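Local structure of acyl-CoA thioesterase (Alicyclobacillus acidocaldarius subsp. acidocaldarius, 3RQB) at residues H10-A15 against A31-M36; R23-Q28 against L49-S54; L96-M99 against V105-A108; V135-A140 against R173-R178. The protein probably acts as an acyl-CoA thioesterase, hydrolysing acyl-CoA thioesters with its hot dog domains, although its actual substrate has not been established. All coordinates share one frame; numbering follows the deposited sequence.

Contact 1: residues H10-A15 against A31-M36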
# COMPACT_ATOMS: atom_id res chain seq x y z
N HIS B 10 -0.61 23.00 19.14
CA HIS B 10 -0.07 22.95 17.79
C HIS B 10 -1.20 22.61 16.84
O HIS B 10 -2.06 21.77 17.15
CB HIS B 10 1.03 21.89 17.68
CG HIS B 10 1.72 21.88 16.35
ND1 HIS B 10 3.01 22.32 16.18
CD2 HIS B 10 1.29 21.49 15.13
CE1 HIS B 10 3.35 22.20 14.90
NE2 HIS B 10 2.32 21.69 14.25
N ALA B 11 -1.21 23.26 15.68
CA ALA B 11 -2.29 23.08 14.71
C ALA B 11 -2.57 21.61 14.46
O ALA B 11 -3.72 21.17 14.51
CB ALA B 11 -1.92 23.75 13.41
N PHE B 12 -1.51 20.86 14.19
CA PHE B 12 -1.63 19.43 13.95
C PHE B 12 -2.41 18.73 15.06
O PHE B 12 -3.38 18.01 14.79
CB PHE B 12 -0.24 18.81 13.84
CG PHE B 12 -0.25 17.33 13.59
CD1 PHE B 12 -0.41 16.44 14.64
CD2 PHE B 12 -0.11 16.83 12.31
CE1 PHE B 12 -0.43 15.08 14.41
CE2 PHE B 12 -0.13 15.47 12.08
CZ PHE B 12 -0.29 14.59 13.13
N ASP B 13 -1.98 18.92 16.30
CA ASP B 13 -2.67 18.32 17.43
C ASP B 13 -4.10 18.85 17.51
O ASP B 13 -5.00 18.22 18.07
CB ASP B 13 -1.91 18.59 18.72
CG ASP B 13 -0.52 18.02 18.70
OD1 ASP B 13 -0.37 16.90 18.17
OD2 ASP B 13 0.42 18.67 19.19
N ASP B 14 -4.29 20.03 16.94
CA ASP B 14 -5.59 20.66 16.93
C ASP B 14 -6.50 19.98 15.91
O ASP B 14 -7.65 19.67 16.19
CB ASP B 14 -5.44 22.15 16.62
CG ASP B 14 -6.51 22.99 17.28
OD1 ASP B 14 -7.39 23.51 16.55
OD2 ASP B 14 -6.48 23.13 18.53
N ALA B 15 -5.98 19.72 14.72
CA ALA B 15 -6.75 19.06 13.67
C ALA B 15 -7.09 17.62 14.02
O ALA B 15 -8.18 17.13 13.72
CB ALA B 15 -6.00 19.10 12.36
N ALA B 31 -10.69 23.68 8.62
CA ALA B 31 -10.68 24.37 7.34
C ALA B 31 -9.27 24.84 6.99
O ALA B 31 -8.96 25.10 5.82
CB ALA B 31 -11.64 25.52 7.35
N GLU B 32 -8.42 24.96 8.02
CA GLU B 32 -7.04 25.42 7.83
C GLU B 32 -6.15 24.37 7.15
O GLU B 32 -5.09 24.69 6.61
CB GLU B 32 -6.43 25.90 9.16
CG GLU B 32 -7.18 27.07 9.85
CD GLU B 32 -8.37 26.62 10.70
OE1 GLU B 32 -9.11 27.49 11.21
OE2 GLU B 32 -8.55 25.40 10.87
N TYR B 33 -6.59 23.11 7.19
CA TYR B 33 -5.91 22.02 6.48
C TYR B 33 -6.49 21.73 5.10
O TYR B 33 -6.13 20.73 4.46
CB TYR B 33 -5.80 20.76 7.32
CG TYR B 33 -4.54 20.71 8.18
CD1 TYR B 33 -3.37 20.14 7.70
CD2 TYR B 33 -4.54 21.25 9.46
CE1 TYR B 33 -2.22 20.09 8.48
CE2 TYR B 33 -3.40 21.21 10.25
CZ TYR B 33 -2.24 20.63 9.76
OH TYR B 33 -1.11 20.59 10.55
N TYR B 34 -7.42 22.55 4.66
CA TYR B 34 -8.06 22.33 3.38
C TYR B 34 -7.03 22.26 2.26
O TYR B 34 -5.99 22.92 2.33
CB TYR B 34 -9.07 23.42 3.06
CG TYR B 34 -10.02 23.00 1.98
CD1 TYR B 34 -11.04 22.09 2.25
CD2 TYR B 34 -9.90 23.48 0.68
CE1 TYR B 34 -11.91 21.68 1.27
CE2 TYR B 34 -10.78 23.08 -0.31
CZ TYR B 34 -11.78 22.17 -0.00
OH TYR B 34 -12.66 21.75 -0.96
N ASN B 35 -7.32 21.46 1.23
CA ASN B 35 -6.44 21.41 0.10
C ASN B 35 -7.14 21.85 -1.17
O ASN B 35 -7.04 23.01 -1.56
CB ASN B 35 -5.96 19.96 -0.05
CG ASN B 35 -4.86 19.81 -1.07
OD1 ASN B 35 -3.82 20.47 -0.99
ND2 ASN B 35 -5.07 18.93 -2.03
N MSE B 36 -7.92 20.96 -1.78
CA MSE B 36 -8.86 21.34 -2.83
C MSE B 36 -9.91 20.29 -2.73
O MSE B 36 -9.59 19.15 -2.40
CB MSE B 36 -8.24 21.25 -4.22
CG MSE B 36 -6.80 21.67 -4.30
SE MSE B 36 -6.28 22.30 -6.07
CE MSE B 36 -4.34 22.17 -5.85

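Contact 2: residues R23-Q28 against L49-S54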
# COMPACT_ATOMS: atom_id res chain seq x y z
N ARG B 23 -17.97 4.68 22.14
CA ARG B 23 -18.38 3.90 20.99
C ARG B 23 -17.64 4.43 19.78
O ARG B 23 -16.90 3.70 19.13
CB ARG B 23 -19.91 3.92 20.79
CG ARG B 23 -20.61 2.74 21.47
CD ARG B 23 -22.12 2.67 21.17
NE ARG B 23 -22.71 1.41 21.66
CZ ARG B 23 -23.42 1.27 22.79
NH1 ARG B 23 -23.65 2.31 23.58
NH2 ARG B 23 -23.89 0.08 23.12
N GLN B 24 -17.85 5.70 19.48
CA GLN B 24 -17.19 6.32 18.34
C GLN B 24 -16.34 7.55 18.71
O GLN B 24 -16.48 8.13 19.79
CB GLN B 24 -18.25 6.64 17.28
CG GLN B 24 -19.14 5.44 16.98
CD GLN B 24 -20.31 5.79 16.09
OE1 GLN B 24 -20.76 4.96 15.29
NE2 GLN B 24 -20.81 7.01 16.22
N PHE B 25 -15.45 7.92 17.80
CA PHE B 25 -14.60 9.10 17.95
C PHE B 25 -15.17 10.30 17.24
O PHE B 25 -15.74 10.19 16.15
CB PHE B 25 -13.20 8.83 17.40
CG PHE B 25 -12.36 7.99 18.29
CD1 PHE B 25 -12.23 6.62 18.07
CD2 PHE B 25 -11.70 8.56 19.37
CE1 PHE B 25 -11.45 5.84 18.90
CE2 PHE B 25 -10.92 7.77 20.21
CZ PHE B 25 -10.79 6.41 19.97
N HIS B 26 -15.00 11.47 17.85
CA HIS B 26 -15.52 12.69 17.26
C HIS B 26 -14.41 13.64 16.92
O HIS B 26 -13.46 13.79 17.68
CB HIS B 26 -16.50 13.33 18.22
CG HIS B 26 -17.57 12.40 18.67
ND1 HIS B 26 -18.87 12.48 18.22
CD2 HIS B 26 -17.53 11.33 19.50
CE1 HIS B 26 -19.59 11.51 18.77
NE2 HIS B 26 -18.79 10.80 19.55
N GLY B 27 -14.53 14.26 15.76
CA GLY B 27 -13.56 15.23 15.32
C GLY B 27 -14.20 16.25 14.40
O GLY B 27 -15.37 16.13 14.01
N GLN B 28 -13.43 17.27 14.07
CA GLN B 28 -13.88 18.26 13.12
C GLN B 28 -12.85 18.28 12.04
O GLN B 28 -11.65 18.17 12.33
CB GLN B 28 -13.96 19.63 13.77
CG GLN B 28 -15.32 19.96 14.32
CD GLN B 28 -15.33 21.27 15.08
OE1 GLN B 28 -14.55 21.45 16.02
NE2 GLN B 28 -16.21 22.19 14.69
N LEU B 49 -5.40 7.47 12.06
CA LEU B 49 -4.47 6.69 12.88
C LEU B 49 -4.59 6.92 14.40
O LEU B 49 -4.52 5.97 15.20
CB LEU B 49 -3.03 6.97 12.42
CG LEU B 49 -1.91 6.22 13.14
CD1 LEU B 49 -2.02 4.71 12.92
CD2 LEU B 49 -0.56 6.73 12.67
N LYS B 50 -4.76 8.18 14.78
CA LYS B 50 -4.93 8.53 16.19
C LYS B 50 -6.06 7.73 16.77
O LYS B 50 -5.96 7.23 17.89
CB LYS B 50 -5.22 10.02 16.36
CG LYS B 50 -4.09 10.91 15.91
CD LYS B 50 -2.77 10.48 16.51
CE LYS B 50 -2.69 10.77 18.00
NZ LYS B 50 -1.38 10.34 18.58
N ALA B 51 -7.14 7.58 16.00
CA ALA B 51 -8.33 6.87 16.46
C ALA B 51 -7.95 5.53 17.06
O ALA B 51 -8.31 5.25 18.20
CB ALA B 51 -9.30 6.67 15.31
N ALA B 52 -7.21 4.73 16.30
CA ALA B 52 -6.77 3.41 16.75
C ALA B 52 -5.74 3.56 17.85
O ALA B 52 -5.75 2.79 18.82
CB ALA B 52 -6.19 2.61 15.60
N MSE B 53 -4.84 4.53 17.70
CA MSE B 53 -3.87 4.80 18.75
C MSE B 53 -4.52 5.13 20.10
O MSE B 53 -4.08 4.65 21.16
CB MSE B 53 -2.96 5.95 18.33
CG MSE B 53 -2.01 5.60 17.24
SE MSE B 53 -0.42 6.67 17.46
CE MSE B 53 0.30 5.73 19.02
N SER B 54 -5.57 5.94 20.05
CA SER B 54 -6.29 6.37 21.25
C SER B 54 -7.25 5.31 21.76
O SER B 54 -7.83 5.45 22.85
CB SER B 54 -7.05 7.64 20.96
OG SER B 54 -6.27 8.51 20.16

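Contact 3: residues L96-M99 against V105-A108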
# COMPACT_ATOMS: atom_id res chain seq x y z
N LEU B 96 -11.22 0.91 10.37
CA LEU B 96 -11.79 2.21 10.71
C LEU B 96 -12.63 2.82 9.61
O LEU B 96 -12.43 2.59 8.41
CB LEU B 96 -10.70 3.19 11.12
CG LEU B 96 -9.63 2.65 12.05
CD1 LEU B 96 -8.49 2.06 11.23
CD2 LEU B 96 -9.11 3.75 12.95
N THR B 97 -13.59 3.62 10.06
CA THR B 97 -14.57 4.25 9.20
C THR B 97 -14.89 5.65 9.70
O THR B 97 -15.17 5.84 10.88
CB THR B 97 -15.85 3.40 9.18
OG1 THR B 97 -15.51 2.03 8.94
CG2 THR B 97 -16.80 3.90 8.11
N MSE B 98 -14.87 6.62 8.79
CA MSE B 98 -15.20 8.00 9.13
C MSE B 98 -16.48 8.44 8.43
O MSE B 98 -16.57 8.38 7.21
CB MSE B 98 -14.06 8.95 8.76
CG MSE B 98 -14.41 10.42 8.95
SE MSE B 98 -13.08 11.64 8.18
CE MSE B 98 -11.48 11.03 9.18
N MSE B 99 -17.46 8.88 9.21
CA MSE B 99 -18.75 9.31 8.66
C MSE B 99 -19.07 10.76 8.98
O MSE B 99 -18.77 11.25 10.06
CB MSE B 99 -19.87 8.43 9.19
CG MSE B 99 -19.91 7.06 8.55
SE MSE B 99 -20.66 5.70 9.72
CE MSE B 99 -19.32 5.75 11.16
N VAL B 105 -17.32 8.56 4.53
CA VAL B 105 -16.40 9.50 3.94
C VAL B 105 -15.05 8.84 3.64
O VAL B 105 -14.55 8.90 2.51
CB VAL B 105 -16.23 10.74 4.82
CG1 VAL B 105 -14.85 11.34 4.63
CG2 VAL B 105 -17.31 11.75 4.48
N THR B 106 -14.42 8.31 4.70
CA THR B 106 -13.10 7.71 4.61
C THR B 106 -13.01 6.37 5.37
O THR B 106 -13.65 6.22 6.41
CB THR B 106 -12.06 8.71 5.16
OG1 THR B 106 -12.11 9.91 4.37
CG2 THR B 106 -10.66 8.13 5.13
N THR B 107 -12.25 5.41 4.84
CA THR B 107 -11.96 4.16 5.55
C THR B 107 -10.47 3.86 5.60
O THR B 107 -9.69 4.31 4.76
CB THR B 107 -12.68 2.91 4.96
OG1 THR B 107 -11.98 2.43 3.80
CG2 THR B 107 -14.13 3.23 4.63
N ALA B 108 -10.07 3.08 6.61
CA ALA B 108 -8.67 2.78 6.81
C ALA B 108 -8.51 1.45 7.51
O ALA B 108 -9.40 1.00 8.24
CB ALA B 108 -8.00 3.89 7.62

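Contact 4: residues V135-A140 against R173-R178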
# COMPACT_ATOMS: atom_id res chain seq x y z
N VAL B 135 19.86 24.39 1.21
CA VAL B 135 18.60 24.45 0.48
C VAL B 135 17.68 25.49 1.09
O VAL B 135 17.44 25.47 2.30
CB VAL B 135 17.88 23.09 0.46
CG1 VAL B 135 16.63 23.16 -0.40
CG2 VAL B 135 18.82 22.00 -0.03
N PRO B 136 17.18 26.41 0.26
CA PRO B 136 16.23 27.45 0.64
C PRO B 136 14.82 26.89 0.80
O PRO B 136 14.43 25.98 0.07
CB PRO B 136 16.25 28.39 -0.56
CG PRO B 136 16.49 27.47 -1.71
CD PRO B 136 17.42 26.39 -1.19
N ARG B 137 14.06 27.45 1.74
CA ARG B 137 12.68 27.04 1.88
C ARG B 137 11.92 27.38 0.60
O ARG B 137 12.15 28.42 -0.03
CB ARG B 137 12.02 27.72 3.08
CG ARG B 137 10.54 27.39 3.23
CD ARG B 137 9.89 28.14 4.38
NE ARG B 137 8.74 27.42 4.92
CZ ARG B 137 7.88 27.92 5.80
NH1 ARG B 137 8.03 29.16 6.25
NH2 ARG B 137 6.87 27.18 6.24
N PHE B 138 11.02 26.49 0.22
CA PHE B 138 10.26 26.66 -1.00
C PHE B 138 8.88 27.21 -0.70
O PHE B 138 8.13 26.63 0.08
CB PHE B 138 10.15 25.30 -1.71
CG PHE B 138 8.94 25.17 -2.57
CD1 PHE B 138 8.99 25.50 -3.92
CD2 PHE B 138 7.74 24.71 -2.05
CE1 PHE B 138 7.88 25.38 -4.73
CE2 PHE B 138 6.62 24.59 -2.84
CZ PHE B 138 6.69 24.92 -4.19
N VAL B 139 8.54 28.34 -1.30
CA VAL B 139 7.21 28.92 -1.10
C VAL B 139 6.45 29.03 -2.41
O VAL B 139 6.82 29.80 -3.30
CB VAL B 139 7.28 30.30 -0.44
CG1 VAL B 139 7.58 30.15 1.05
CG2 VAL B 139 8.31 31.18 -1.15
N ALA B 140 5.37 28.26 -2.52
CA ALA B 140 4.53 28.28 -3.70
C ALA B 140 3.86 29.64 -3.86
O ALA B 140 3.45 30.26 -2.88
CB ALA B 140 3.48 27.18 -3.62
N ARG B 173 9.63 19.35 7.36
CA ARG B 173 9.30 19.17 8.76
C ARG B 173 7.97 19.86 9.00
O ARG B 173 7.49 20.62 8.16
CB ARG B 173 10.38 19.75 9.66
CG ARG B 173 10.49 21.26 9.60
CD ARG B 173 11.32 21.78 10.77
NE ARG B 173 11.72 23.18 10.61
CZ ARG B 173 10.89 24.21 10.72
NH1 ARG B 173 9.61 24.00 10.98
NH2 ARG B 173 11.34 25.46 10.58
N ASP B 174 7.35 19.55 10.13
CA ASP B 174 6.21 20.33 10.58
C ASP B 174 6.66 21.76 10.74
O ASP B 174 7.78 22.03 11.17
CB ASP B 174 5.71 19.84 11.94
CG ASP B 174 5.32 18.37 11.93
OD1 ASP B 174 6.02 17.55 12.58
OD2 ASP B 174 4.31 18.05 11.27
N ASP B 175 5.79 22.69 10.38
CA ASP B 175 5.97 24.07 10.79
C ASP B 175 4.67 24.50 11.46
O ASP B 175 3.59 24.11 11.02
CB ASP B 175 6.29 24.96 9.59
CG ASP B 175 6.82 26.35 9.99
OD1 ASP B 175 7.76 26.41 10.84
OD2 ASP B 175 6.31 27.36 9.47
N PRO B 176 4.77 25.27 12.55
CA PRO B 176 6.00 25.47 13.31
C PRO B 176 6.47 24.15 13.87
O PRO B 176 5.67 23.21 13.97
CB PRO B 176 5.56 26.39 14.46
CG PRO B 176 4.10 26.21 14.54
CD PRO B 176 3.65 26.02 13.14
N PRO B 177 7.75 24.08 14.25
CA PRO B 177 8.44 22.82 14.58
C PRO B 177 7.65 22.01 15.57
O PRO B 177 7.13 22.55 16.54
CB PRO B 177 9.75 23.30 15.21
CG PRO B 177 9.46 24.71 15.68
CD PRO B 177 8.51 25.27 14.68
N ARG B 178 7.54 20.71 15.31
CA ARG B 178 6.85 19.84 16.26
C ARG B 178 7.55 18.51 16.34
O ARG B 178 7.98 17.96 15.32
CB ARG B 178 5.39 19.65 15.83
CG ARG B 178 4.65 18.52 16.51
CD ARG B 178 3.26 18.35 15.91
NE ARG B 178 2.38 17.47 16.69
CZ ARG B 178 2.37 16.14 16.59
NH1 ARG B 178 3.20 15.53 15.76
NH2 ARG B 178 1.53 15.43 17.34

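Contact 1: residues H10-A15 against A31-M36
Tyr33 reaches out from the 31-36 loop and points its ring at helix 11-15, with CD2, CE2 and the hydroxyl leading, where Ala11, Phe12 and Ala15 receive it. The methyl of Ala15 approaches the ring obliquely, with CB 3.9 Å from Tyr33 CD2 and nearly as near to CE2. One turn back, Ala11 CB is 4.3 Å from Tyr33 CE2, a looser apolar touch. The phenol end goes further, so that Tyr33 OH lies 3.6 Å from Phe12 CA and 3.8 Å from Phe12 CB. The hydroxyl comes in close to the plane of the Phe12 ring, at its edge, and no hydrogen bond links the two segments. The contact is therefore carried by van der Waals packing, with one aromatic side chain serving the loop.

This is one of the contacts by which the short N-terminal helix packs on the hot dog core. Phe12 has CG anti to its own nitrogen (chi1 180°), which carries its ring off the helix onto Ile43 (touched also by Ala15 and Tyr33) and Ala46 of helix 41-53 and onto Ala183, Ala184 and Ala187 of helix 182-188.

Behind the tyrosine, Trp149 stacks on its ring and bonds through NE1 to Glu32 O, while backbone bonds to Phe40 tie down Tyr33 itself. On the helix side, His10 occupies the N-cap position, with Asp14 N donating to His10 O at 2.8 Å. Asp13 OD1 makes a salt bridge to Arg178 NH2, anchoring the same turn to the loop that follows strand 168-174.

Contact 2: residues R23-Q28 against L49-S54
Phe25, at the start of strand 25-28, presses one face of its ring onto Ala51 of helix 41-53 and also reaches Ser54. The tight part centres on Ala51. Its CA stands 4.2 Å from the centroid of the Phe25 ring, 15° off the normal, which makes a CH-pi contact over the face, displaced somewhat toward the rim. Ala51 CB adds an apolar touch, 4.0 Å from Phe25 CD1. With CG anti to the carbonyl carbon (chi1 -76°), the ring is directed from the strand to the helix. Phe20 meets the same ring with the planes about 40° apart, Ile80 of strand 77-87 touches the Phe25 side chain, and Leu96 of strand 91-100 packs on Ala51.

The other side is looser. Ser54, exposed to solvent, offers only its CB, 3.9 Å from Phe25 CE2 and oblique to the ring. Its hydroxyl turns back to its own segment: Ser54 OG donates to Lys50 O at 2.6 Å, from well above the carbonyl plane, and Lys50 O also accepts the backbone bond from Ser54 N. Two donors from one residue thus grip a single carbonyl.

No hydrogen bond or ion pair crosses between the segments, so strand and helix are held here by burial and by the fit of a ring against an alanine and its backbone, while the hydroxyl of Ser54 is spent within its own segment.

Contact 3: residues L96-M99 against V105-A108
Selenomethionine Met98 runs out extended, with CG anti to its backbone nitrogen (chi1 173°) and SE anti to CB (chi2 -170°), which carries SE to 4.0 Å from Val105 CG1; the bend at chi3 then turns only the terminal CE. The two side chains cross obliquely. At the other end of the pair, Leu96 swings CD1 to 4.1 Å from Ala108 CB.

Between them the backbones pair antiparallel, the strand axes at 171°. Leu96 and Ala108 form a hydrogen-bonded pair, with Leu96 N to Ala108 O at 2.8 Å and Ala108 N to Leu96 O at 3.0 Å. Thr97 and Thr107 follow as a non-hydrogen-bonded pair, where the CA of Thr107 leans on Leu96 O. At Met98 the regular spacing breaks. Met98 N donates to Thr106 O at 2.7 Å, but Met98 O receives two donors, Val105 N at 2.8 Å and, more weakly, Thr106 N at 3.3 Å. Val105 and Thr106 thus both face one residue, a classic beta bulge.

Side chains sort by face. Leu96, Met98, Thr106 and Ala108 look toward helix 41-53, where Met48 touches the last three. Thr97 and Thr107 point to the opposite face, and Thr107 packs there on Val85 of the second subunit. The neighbouring strands 77-87 and 61-69 continue the backbone pairing outward, for example Thr97 with Glu81 and Thr107 with Asn68.

A hairpin of this kind, with one face on a central helix, belongs to the curved antiparallel sheet that wraps the helix in the hot dog fold.

Contact 4: residues V135-A140 against R173-R178
An ion pair at the protein surface joins Arg137, in the loop before strand 150-156, to Asp175, just past the end of strand 168-174. The bridge passes across strand 150-156: Phe138 bonds through its backbone to Val152, Arg173 to His151, and both Arg137 and Arg173 rest side chains on His151.

The link across the segments is thin. Arg137 NH2 lies 3.3 Å from Asp175 OD2, a salt bridge whose hydrogen bond is weak, bent to 128° at the hydrogen. The carboxylate oxygen comes in obliquely, and the two flat groups stand 81° apart, nearly perpendicular. Arg137 gets there by a straight reach, its chain extended from CG to NE. The same NH2 also donates to the backbone O of Tyr150, so its hold on the strand does not depend on the aspartate.

Asp175 is gripped more firmly from its own side. Arg173 NH1 donates to Asp175 OD1 at 3.0 Å, almost straight at 168°, and in the guanidinium plane. It meets the anti side of the carboxylate. That same NH1 also bonds to Asp174 O at 2.7 Å, which holds the Arg173 tip to the backbone of Asp174. Two guanidinium groups, 6.3 Å apart between Arg137 NH2 and Arg173 NH1, thus share one carboxylate, which probably favours its ionised form.

Immediately afterward the chain enters Pro176 through a cis peptide. What results is a three-residue salt-bridge network, Arg137-Asp175-Arg173, at the edge strand 150-156 and its neighbour 168-174 in the C-terminal hot dog domain.

Contacts 2 and 3 lie closest together, their centres 11 Å apart. Ala51, which carries the Phe25 ring in contact 2, also meets the sheet at contact 3, so both belong to one helix-on-sheet core. Contact 1 is about 16 Å from contact 2 and from contact 4, centre to centre, and only the latter touches it, through Arg178 at the end of 173-178. It therefore connects the N-terminal region with the C-terminal domain. Contacts 3 and 4 are 30 Å apart between centres, on opposite sides of the chain's centre. No ligand marks an active site among the four.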